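Glutamine synthetase (Streptomyces coelicolor, PDB 4BAX) belongs to the glutamine synthetase family of enzymes, each subunit joining a beta-Grasp domain to a catalytic domain, and forms a ten-chain assembly. Local coordinates at residues A[19-24]-A[45-50]; A[98-103]-A[326-331]; A[173-176]-A[181-184]. All coordinates share one frame; numbering follows the deposited sequence.

Contact 1: A[19-24]-A[45-50]; sequences KLRSKT and SSTNQA
Arg21 reaches from its strand to Thr47, the threonine methyl set against one face of the guanidinium. The two side chains run alongside each other in opposite directions. Thr47 CG2 sits 3.8 Å above the guanidinium plane of Arg21, displaced toward its rim, and is 3.9 Å from NE of Arg21. It also stands 4.0 Å from CG of Arg21, so one methyl follows the arginine from its alkyl part to the start of the charged group. A bend at chi2 (-76°) turns the chain so that its alkyl part and NE both border the same methyl. The CA atoms of Arg21 and Thr47 remain 8.1 Å apart, which makes this a meeting of side chains rather than of backbones. The other branch of Thr47 is used differently: OG1 lies within hydrogen-bonding distance of OE1 of Gln49 (2.7 Å) and of Gly44 O, although Gln49 is poorly ordered. Ser46 O approaches NH2 of Arg21 obliquely at 4.0 Å, too far for a bond.

The polar edge of the guanidinium is engaged elsewhere. NE forms a salt bridge with Asp12, while NH1 and NH2 bond to Tyr141 O and Gly138 O of the second subunit, so each nitrogen has an acceptor. Within one chain, strands 20-28 and 40-43 are the outermost of a five-stranded mixed sheet, although at Thr24 the sheet continues antiparallel into the second subunit. The loop after 40-43 packs against 20-28, and Lys23 engages Trp40 by cation-pi, consistent with the strongly curved sheet of a beta-Grasp domain.

Contact 2: A[98-103]-A[326-331]; sequences AELSER and VTRLLV
Leu100 projects from helix 94-103 toward helix 323-341 and meets Arg328 and Val331, one turn apart. Followed outward from its backbone, its CB comes first to Val331, with CG1 of that valine 4.3 Å away. The same CG1 also lies 4.0 Å from the carbonyl oxygen of Leu100, so the valine methyl touches both the backbone and the base of the leucine. It can do so because CG1 of Val331 is placed anti to its own backbone N (chi1 163°). Beyond CG the leucine forks, and both branches turn to Arg328. CD1 rests against the alkyl part of the arginine, 4.0 Å from CG of Arg328 and equally far from its CD. CD2 instead reaches the backbone, 3.9 Å from the carbonyl oxygen of Arg328. The two side chains cross obliquely, and bends at chi2 and chi3 carry the arginine chain onward past the leucine.

The CA atoms of Leu100 and Arg328 are 6.6 Å apart, a close approach for two helices at this point. Around the pair, Arg328 also packs on Ala96 and Leu97 of the first helix, whereas Val331 touches Phe104 and Phe111. A separate link between the helices is the salt bridge of Arg103 to Glu339, possibly affected by a crystal neighbour that touches Arg103.

All the distances across the two segments are of van der Waals size, and no polar side-chain pair links them. Arg328 contributes here through methylenes and its backbone oxygen, so cohesion at this spot probably rests mainly on dispersion and shape.

Contact 3: A[173-176]-A[181-184]; sequences NAEV and WEFQ
Asn173 and Glu182 form an antiparallel hydrogen-bonded pair in the beta hairpin made by strands 169-174 and 180-188. Asn173 N donates to Glu182 O at 2.9 Å, and Glu182 N meets Asn173 O at 2.8 Å, nearly in line with its C=O bond. The next pair, Ala174 with Trp181, is non-hydrogen-bonded and turns its side chains to the other face of the sheet. There CB of Ala174 stands over the indole, 3.8 Å from the centroid of the Trp181 six-membered ring and 21° off its normal, a CH-pi contact. The indole is anchored further out by NE1, which bonds to Phe150 O, and its ring meets that of Phe119.

On the face of Asn173 and Glu182 the groups are acidic and amide. Glu175 OE2 and Glu182 OE1 lie 3.4 Å apart, their carboxylate planes turned only 12° from each other, and Glu116 of strand 110-121 brings a third acid close to Glu182. Amide groups flank these acids. With chi1 at 67°, Asn173 swings its amide forward along its own chain, where ND2 donates to Ala174 O from above the carbonyl plane and, weakly, to Glu175 OE2. Gln184, bent at chi2, serves Glu182 on its other oxygen: NE2 of Gln184 meets OE2 of Glu182 at 2.8 Å, on the anti side but tilted out of the carboxylate plane.

Contact 3 is the buried one, while contacts 1 and 2 are partly buried. Each joins different elements: a sheet strand and a loop of the beta-Grasp domain, two helices distant in sequence, and neighbouring strands of one hairpin. Chemistry follows place. Contact 2, which no other chain touches, is made of van der Waals contacts, leucine and valine against arginine methylenes and backbone oxygens; contact 3 combines backbone bonds with acids and amides on one face and an alanine-indole contact on the other; contact 1 rests on a methyl against a guanidinium whose nitrogens look elsewhere. Between subunits, the segments of contact 1 in the third subunit meet those of contact 3: Lys23 and Ser46 pack on Asn173 and Val176.

Contact 1: A[19-24]-A[45-50]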
loop_
_atom_site.group_PDB
_atom_site.type_symbol
_atom_site.label_atom_id
_atom_site.label_comp_id
_atom_site.label_asym_id
_atom_site.label_seq_id
_atom_site.Cartn_x
_atom_site.Cartn_y
_atom_site.Cartn_z
ATOM N N LYS A 19 -1.503 22.947 -31.142
ATOM C CA LYS A 19 -2.293 21.912 -30.489
ATOM C C LYS A 19 -3.734 21.858 -30.988
ATOM O O LYS A 19 -4.303 22.858 -31.472
ATOM C CB LYS A 19 -2.299 22.133 -28.981
ATOM C CG LYS A 19 -0.920 22.390 -28.371
ATOM C CD LYS A 19 -1.036 22.863 -26.918
ATOM C CE LYS A 19 -1.978 21.981 -26.068
ATOM N NZ LYS A 19 -1.372 20.693 -25.593
ATOM N N LEU A 20 -4.299 20.663 -30.901
ATOM C CA LEU A 20 -5.699 20.431 -31.216
ATOM C C LEU A 20 -6.616 20.996 -30.126
ATOM O O LEU A 20 -6.279 20.972 -28.948
ATOM C CB LEU A 20 -5.979 18.955 -31.432
ATOM C CG LEU A 20 -5.385 18.377 -32.696
ATOM C CD1 LEU A 20 -5.076 16.913 -32.451
ATOM C CD2 LEU A 20 -6.358 18.563 -33.878
ATOM N N ARG A 21 -7.727 21.581 -30.541
ATOM C CA ARG A 21 -8.779 22.016 -29.628
ATOM C C ARG A 21 -10.134 21.484 -30.125
ATOM O O ARG A 21 -10.335 21.235 -31.333
ATOM C CB ARG A 21 -8.812 23.537 -29.471
ATOM C CG ARG A 21 -7.462 24.159 -29.182
ATOM C CD ARG A 21 -7.024 23.936 -27.748
ATOM N NE ARG A 21 -5.757 24.599 -27.500
ATOM C CZ ARG A 21 -5.372 25.022 -26.301
ATOM N NH1 ARG A 21 -6.180 24.858 -25.250
ATOM N NH2 ARG A 21 -4.196 25.627 -26.152
ATOM N N SER A 22 -11.045 21.273 -29.186
ATOM C CA SER A 22 -12.356 20.800 -29.557
ATOM C C SER A 22 -13.446 21.194 -28.572
ATOM O O SER A 22 -13.185 21.400 -27.375
ATOM C CB SER A 22 -12.334 19.288 -29.791
ATOM O OG SER A 22 -12.701 18.591 -28.621
ATOM N N LYS A 23 -14.636 21.414 -29.133
ATOM C CA LYS A 23 -15.877 21.497 -28.374
ATOM C C LYS A 23 -17.081 20.930 -29.139
ATOM O O LYS A 23 -17.056 20.769 -30.370
ATOM C CB LYS A 23 -16.147 22.917 -27.874
ATOM C CG LYS A 23 -15.905 24.003 -28.847
ATOM C CD LYS A 23 -16.282 25.331 -28.238
ATOM C CE LYS A 23 -15.975 26.445 -29.215
ATOM N NZ LYS A 23 -17.021 27.504 -29.194
ATOM N N THR A 24 -18.143 20.683 -28.380
ATOM C CA THR A 24 -19.356 20.047 -28.871
ATOM C C THR A 24 -20.462 21.023 -29.156
ATOM O O THR A 24 -20.790 21.884 -28.318
ATOM C CB THR A 24 -19.901 19.018 -27.855
ATOM O OG1 THR A 24 -18.847 18.157 -27.395
ATOM C CG2 THR A 24 -21.068 18.226 -28.442
ATOM N N SER A 45 -7.957 34.067 -26.785
ATOM C CA SER A 45 -6.964 34.361 -25.748
ATOM C C SER A 45 -6.516 33.075 -25.067
ATOM O O SER A 45 -5.345 32.894 -24.741
ATOM C CB SER A 45 -7.560 35.309 -24.693
ATOM O OG SER A 45 -8.889 35.693 -25.015
ATOM N N SER A 46 -7.467 32.164 -24.926
ATOM C CA SER A 46 -7.271 30.896 -24.255
ATOM C C SER A 46 -6.471 29.877 -25.076
ATOM O O SER A 46 -5.994 28.869 -24.537
ATOM C CB SER A 46 -8.646 30.334 -23.879
ATOM O OG SER A 46 -9.383 31.248 -23.075
ATOM N N THR A 47 -6.323 30.141 -26.374
ATOM C CA THR A 47 -5.709 29.163 -27.283
ATOM C C THR A 47 -4.409 29.600 -27.985
ATOM O O THR A 47 -3.999 28.960 -28.960
ATOM C CB THR A 47 -6.721 28.649 -28.347
ATOM O OG1 THR A 47 -7.271 29.760 -29.067
ATOM C CG2 THR A 47 -7.852 27.878 -27.679
ATOM N N ASN A 48 -3.783 30.684 -27.519
ATOM C CA ASN A 48 -2.522 31.181 -28.107
ATOM C C ASN A 48 -2.745 31.714 -29.528
ATOM O O ASN A 48 -1.819 31.842 -30.331
ATOM C CB ASN A 48 -1.441 30.088 -28.078
ATOM C CG ASN A 48 -1.029 29.709 -26.659
ATOM O OD1 ASN A 48 -0.982 30.557 -25.770
ATOM N ND2 ASN A 48 -0.817 28.414 -26.424
ATOM N N GLN A 49 -4.011 32.003 -29.805
ATOM C CA GLN A 49 -4.475 32.614 -31.043
ATOM C C GLN A 49 -4.925 34.019 -30.714
ATOM O O GLN A 49 -5.693 34.659 -31.439
ATOM C CB GLN A 49 -5.584 31.761 -31.628
ATOM C CG GLN A 49 -5.036 30.478 -32.203
ATOM C CD GLN A 49 -6.107 29.484 -32.518
ATOM O OE1 GLN A 49 -7.036 29.303 -31.734
ATOM N NE2 GLN A 49 -5.999 28.834 -33.668
ATOM N N ALA A 50 -4.462 34.457 -29.554
ATOM C CA ALA A 50 -4.483 35.837 -29.140
ATOM C C ALA A 50 -3.434 35.956 -28.036
ATOM O O ALA A 50 -2.327 36.440 -28.276
ATOM C CB ALA A 50 -5.853 36.217 -28.607
#

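Contact 2: A[98-103]-A[326-331]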
loop_
_atom_site.group_PDB
_atom_site.type_symbol
_atom_site.label_atom_id
_atom_site.label_comp_id
_atom_site.label_asym_id
_atom_site.label_seq_id
_atom_site.Cartn_x
_atom_site.Cartn_y
_atom_site.Cartn_z
ATOM N N ALA A 98 -3.801 25.091 -49.531
ATOM C CA ALA A 98 -4.902 25.145 -50.497
ATOM C C ALA A 98 -4.482 25.912 -51.764
ATOM O O ALA A 98 -4.846 25.510 -52.865
ATOM C CB ALA A 98 -6.144 25.780 -49.864
ATOM N N GLU A 99 -3.708 26.989 -51.612
ATOM C CA GLU A 99 -3.203 27.742 -52.772
ATOM C C GLU A 99 -2.251 26.914 -53.616
ATOM O O GLU A 99 -2.393 26.871 -54.839
ATOM C CB GLU A 99 -2.498 29.046 -52.314
ATOM C CG GLU A 99 -3.356 30.235 -51.756
ATOM C CD GLU A 99 -4.873 30.006 -51.641
ATOM O OE1 GLU A 99 -5.489 29.344 -52.500
ATOM O OE2 GLU A 99 -5.480 30.522 -50.674
ATOM N N LEU A 100 -1.292 26.257 -52.983
ATOM C CA LEU A 100 -0.340 25.446 -53.727
ATOM C C LEU A 100 -0.952 24.188 -54.346
ATOM O O LEU A 100 -0.559 23.759 -55.438
ATOM C CB LEU A 100 0.825 25.083 -52.823
ATOM C CG LEU A 100 1.876 26.174 -53.034
ATOM C CD1 LEU A 100 1.744 27.275 -51.969
ATOM C CD2 LEU A 100 3.228 25.558 -53.062
ATOM N N SER A 101 -1.947 23.642 -53.658
ATOM C CA SER A 101 -2.655 22.467 -54.112
ATOM C C SER A 101 -3.368 22.775 -55.429
ATOM O O SER A 101 -3.267 22.014 -56.394
ATOM C CB SER A 101 -3.667 22.047 -53.044
ATOM O OG SER A 101 -4.269 20.805 -53.321
ATOM N N GLU A 102 -4.049 23.915 -55.475
ATOM C CA GLU A 102 -4.759 24.349 -56.680
ATOM C C GLU A 102 -3.806 24.701 -57.814
ATOM O O GLU A 102 -4.078 24.445 -58.990
ATOM C CB GLU A 102 -5.655 25.547 -56.358
ATOM C CG GLU A 102 -6.543 26.005 -57.509
ATOM C CD GLU A 102 -7.399 27.204 -57.123
ATOM O OE1 GLU A 102 -7.971 27.194 -56.006
ATOM O OE2 GLU A 102 -7.480 28.165 -57.926
ATOM N N ARG A 103 -2.708 25.342 -57.437
ATOM C CA ARG A 103 -1.717 25.786 -58.386
ATOM C C ARG A 103 -1.086 24.610 -59.126
ATOM O O ARG A 103 -0.720 24.725 -60.305
ATOM C CB ARG A 103 -0.653 26.616 -57.673
ATOM C CG ARG A 103 0.646 26.676 -58.428
ATOM C CD ARG A 103 0.617 27.835 -59.405
ATOM N NE ARG A 103 1.873 27.963 -60.140
ATOM C CZ ARG A 103 2.248 27.157 -61.129
ATOM N NH1 ARG A 103 1.483 26.136 -61.507
ATOM N NH2 ARG A 103 3.408 27.364 -61.734
ATOM N N VAL A 326 4.337 20.225 -44.192
ATOM C CA VAL A 326 5.225 19.316 -44.916
ATOM C C VAL A 326 4.694 19.042 -46.321
ATOM O O VAL A 326 5.459 19.033 -47.294
ATOM C CB VAL A 326 5.535 18.013 -44.127
ATOM C CG1 VAL A 326 4.248 17.227 -43.770
ATOM C CG2 VAL A 326 6.535 17.164 -44.877
ATOM N N THR A 327 3.376 18.894 -46.431
ATOM C CA THR A 327 2.761 18.684 -47.741
ATOM C C THR A 327 2.938 19.928 -48.635
ATOM O O THR A 327 3.332 19.801 -49.803
ATOM C CB THR A 327 1.235 18.316 -47.646
ATOM O OG1 THR A 327 0.530 19.276 -46.844
ATOM C CG2 THR A 327 1.014 16.901 -47.102
ATOM N N ARG A 328 2.741 21.124 -48.068
ATOM C CA ARG A 328 2.865 22.367 -48.849
ATOM C C ARG A 328 4.281 22.520 -49.409
ATOM O O ARG A 328 4.463 22.811 -50.605
ATOM C CB ARG A 328 2.506 23.588 -47.993
ATOM C CG ARG A 328 2.248 24.876 -48.798
ATOM C CD ARG A 328 3.131 26.054 -48.388
ATOM N NE ARG A 328 3.170 26.203 -46.942
ATOM C CZ ARG A 328 4.144 26.814 -46.278
ATOM N NH1 ARG A 328 5.159 27.354 -46.935
ATOM N NH2 ARG A 328 4.093 26.896 -44.948
ATOM N N LEU A 329 5.266 22.279 -48.539
ATOM C CA LEU A 329 6.675 22.443 -48.850
ATOM C C LEU A 329 7.149 21.475 -49.933
ATOM O O LEU A 329 7.902 21.857 -50.842
ATOM C CB LEU A 329 7.507 22.250 -47.582
ATOM C CG LEU A 329 7.436 23.356 -46.535
ATOM C CD1 LEU A 329 8.266 22.992 -45.315
ATOM C CD2 LEU A 329 7.915 24.658 -47.153
ATOM N N LEU A 330 6.722 20.219 -49.818
ATOM C CA LEU A 330 7.096 19.209 -50.800
ATOM C C LEU A 330 6.497 19.539 -52.163
ATOM O O LEU A 330 7.169 19.404 -53.182
ATOM C CB LEU A 330 6.665 17.821 -50.340
ATOM C CG LEU A 330 7.648 17.242 -49.326
ATOM C CD1 LEU A 330 7.085 15.982 -48.652
ATOM C CD2 LEU A 330 9.001 16.972 -50.011
ATOM N N VAL A 331 5.241 19.971 -52.181
ATOM C CA VAL A 331 4.611 20.371 -53.434
ATOM C C VAL A 331 5.301 21.596 -54.030
ATOM O O VAL A 331 5.610 21.620 -55.221
ATOM C CB VAL A 331 3.132 20.674 -53.236
ATOM C CG1 VAL A 331 2.586 21.474 -54.391
ATOM C CG2 VAL A 331 2.361 19.374 -53.053
#

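Contact 3: A[173-176]-A[181-184]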
loop_
_atom_site.group_PDB
_atom_site.type_symbol
_atom_site.label_atom_id
_atom_site.label_comp_id
_atom_site.label_asym_id
_atom_site.label_seq_id
_atom_site.Cartn_x
_atom_site.Cartn_y
_atom_site.Cartn_z
ATOM N N ASN A 173 1.656 -0.610 -37.141
ATOM C CA ASN A 173 2.630 -1.541 -36.590
ATOM C C ASN A 173 3.275 -1.039 -35.291
ATOM O O ASN A 173 3.281 0.171 -35.006
ATOM C CB ASN A 173 3.696 -1.896 -37.626
ATOM C CG ASN A 173 4.575 -0.716 -37.992
ATOM O OD1 ASN A 173 4.230 0.107 -38.862
ATOM N ND2 ASN A 173 5.705 -0.604 -37.308
ATOM N N ALA A 174 3.830 -1.977 -34.519
ATOM C CA ALA A 174 4.594 -1.639 -33.322
ATOM C C ALA A 174 6.014 -1.232 -33.733
ATOM O O ALA A 174 6.640 -1.907 -34.571
ATOM C CB ALA A 174 4.632 -2.836 -32.365
ATOM N N GLU A 175 6.529 -0.140 -33.154
ATOM C CA GLU A 175 7.841 0.382 -33.551
ATOM C C GLU A 175 9.011 -0.093 -32.686
ATOM O O GLU A 175 8.833 -0.899 -31.776
ATOM C CB GLU A 175 7.823 1.904 -33.665
ATOM C CG GLU A 175 7.498 2.410 -35.076
ATOM C CD GLU A 175 8.566 2.005 -36.111
ATOM O OE1 GLU A 175 9.775 2.067 -35.778
ATOM O OE2 GLU A 175 8.203 1.678 -37.271
ATOM N N VAL A 176 10.206 0.397 -33.009
ATOM C CA VAL A 176 11.460 -0.056 -32.409
ATOM C C VAL A 176 11.565 0.202 -30.892
ATOM O O VAL A 176 12.035 -0.647 -30.141
ATOM C CB VAL A 176 12.680 0.574 -33.142
ATOM C CG1 VAL A 176 13.999 0.219 -32.412
ATOM C CG2 VAL A 176 12.716 0.126 -34.602
ATOM N N TRP A 181 4.609 3.256 -31.580
ATOM C CA TRP A 181 3.729 2.699 -32.591
ATOM C C TRP A 181 3.666 3.591 -33.820
ATOM O O TRP A 181 4.081 4.766 -33.785
ATOM C CB TRP A 181 2.323 2.517 -32.016
ATOM C CG TRP A 181 2.221 1.496 -30.927
ATOM C CD1 TRP A 181 2.453 1.697 -29.600
ATOM C CD2 TRP A 181 1.868 0.116 -31.067
ATOM N NE1 TRP A 181 2.258 0.531 -28.899
ATOM C CE2 TRP A 181 1.895 -0.454 -29.779
ATOM C CE3 TRP A 181 1.521 -0.690 -32.152
ATOM C CZ2 TRP A 181 1.592 -1.792 -29.549
ATOM C CZ3 TRP A 181 1.217 -2.025 -31.916
ATOM C CH2 TRP A 181 1.251 -2.557 -30.627
ATOM N N GLU A 182 3.135 3.011 -34.897
ATOM C CA GLU A 182 2.947 3.722 -36.151
ATOM C C GLU A 182 1.629 3.363 -36.814
ATOM O O GLU A 182 1.166 2.227 -36.713
ATOM C CB GLU A 182 4.093 3.410 -37.104
ATOM C CG GLU A 182 4.115 4.238 -38.365
ATOM C CD GLU A 182 5.133 3.706 -39.372
ATOM O OE1 GLU A 182 6.359 3.870 -39.117
ATOM O OE2 GLU A 182 4.719 3.116 -40.402
ATOM N N PHE A 183 1.014 4.351 -37.459
ATOM C CA PHE A 183 -0.087 4.118 -38.394
ATOM C C PHE A 183 0.175 4.890 -39.687
ATOM O O PHE A 183 0.786 5.956 -39.665
ATOM C CB PHE A 183 -1.464 4.431 -37.769
ATOM C CG PHE A 183 -1.695 5.901 -37.482
ATOM C CD1 PHE A 183 -2.159 6.763 -38.467
ATOM C CD2 PHE A 183 -1.427 6.426 -36.228
ATOM C CE1 PHE A 183 -2.362 8.125 -38.200
ATOM C CE2 PHE A 183 -1.629 7.779 -35.967
ATOM C CZ PHE A 183 -2.102 8.623 -36.958
ATOM N N GLN A 184 -0.266 4.344 -40.813
ATOM C CA GLN A 184 0.034 4.943 -42.111
ATOM C C GLN A 184 -1.235 5.501 -42.740
ATOM O O GLN A 184 -2.223 4.770 -42.895
ATOM C CB GLN A 184 0.688 3.908 -43.033
ATOM C CG GLN A 184 1.997 3.333 -42.484
ATOM C CD GLN A 184 1.851 1.872 -42.091
ATOM O OE1 GLN A 184 1.092 1.135 -42.721
ATOM N NE2 GLN A 184 2.572 1.441 -41.049
#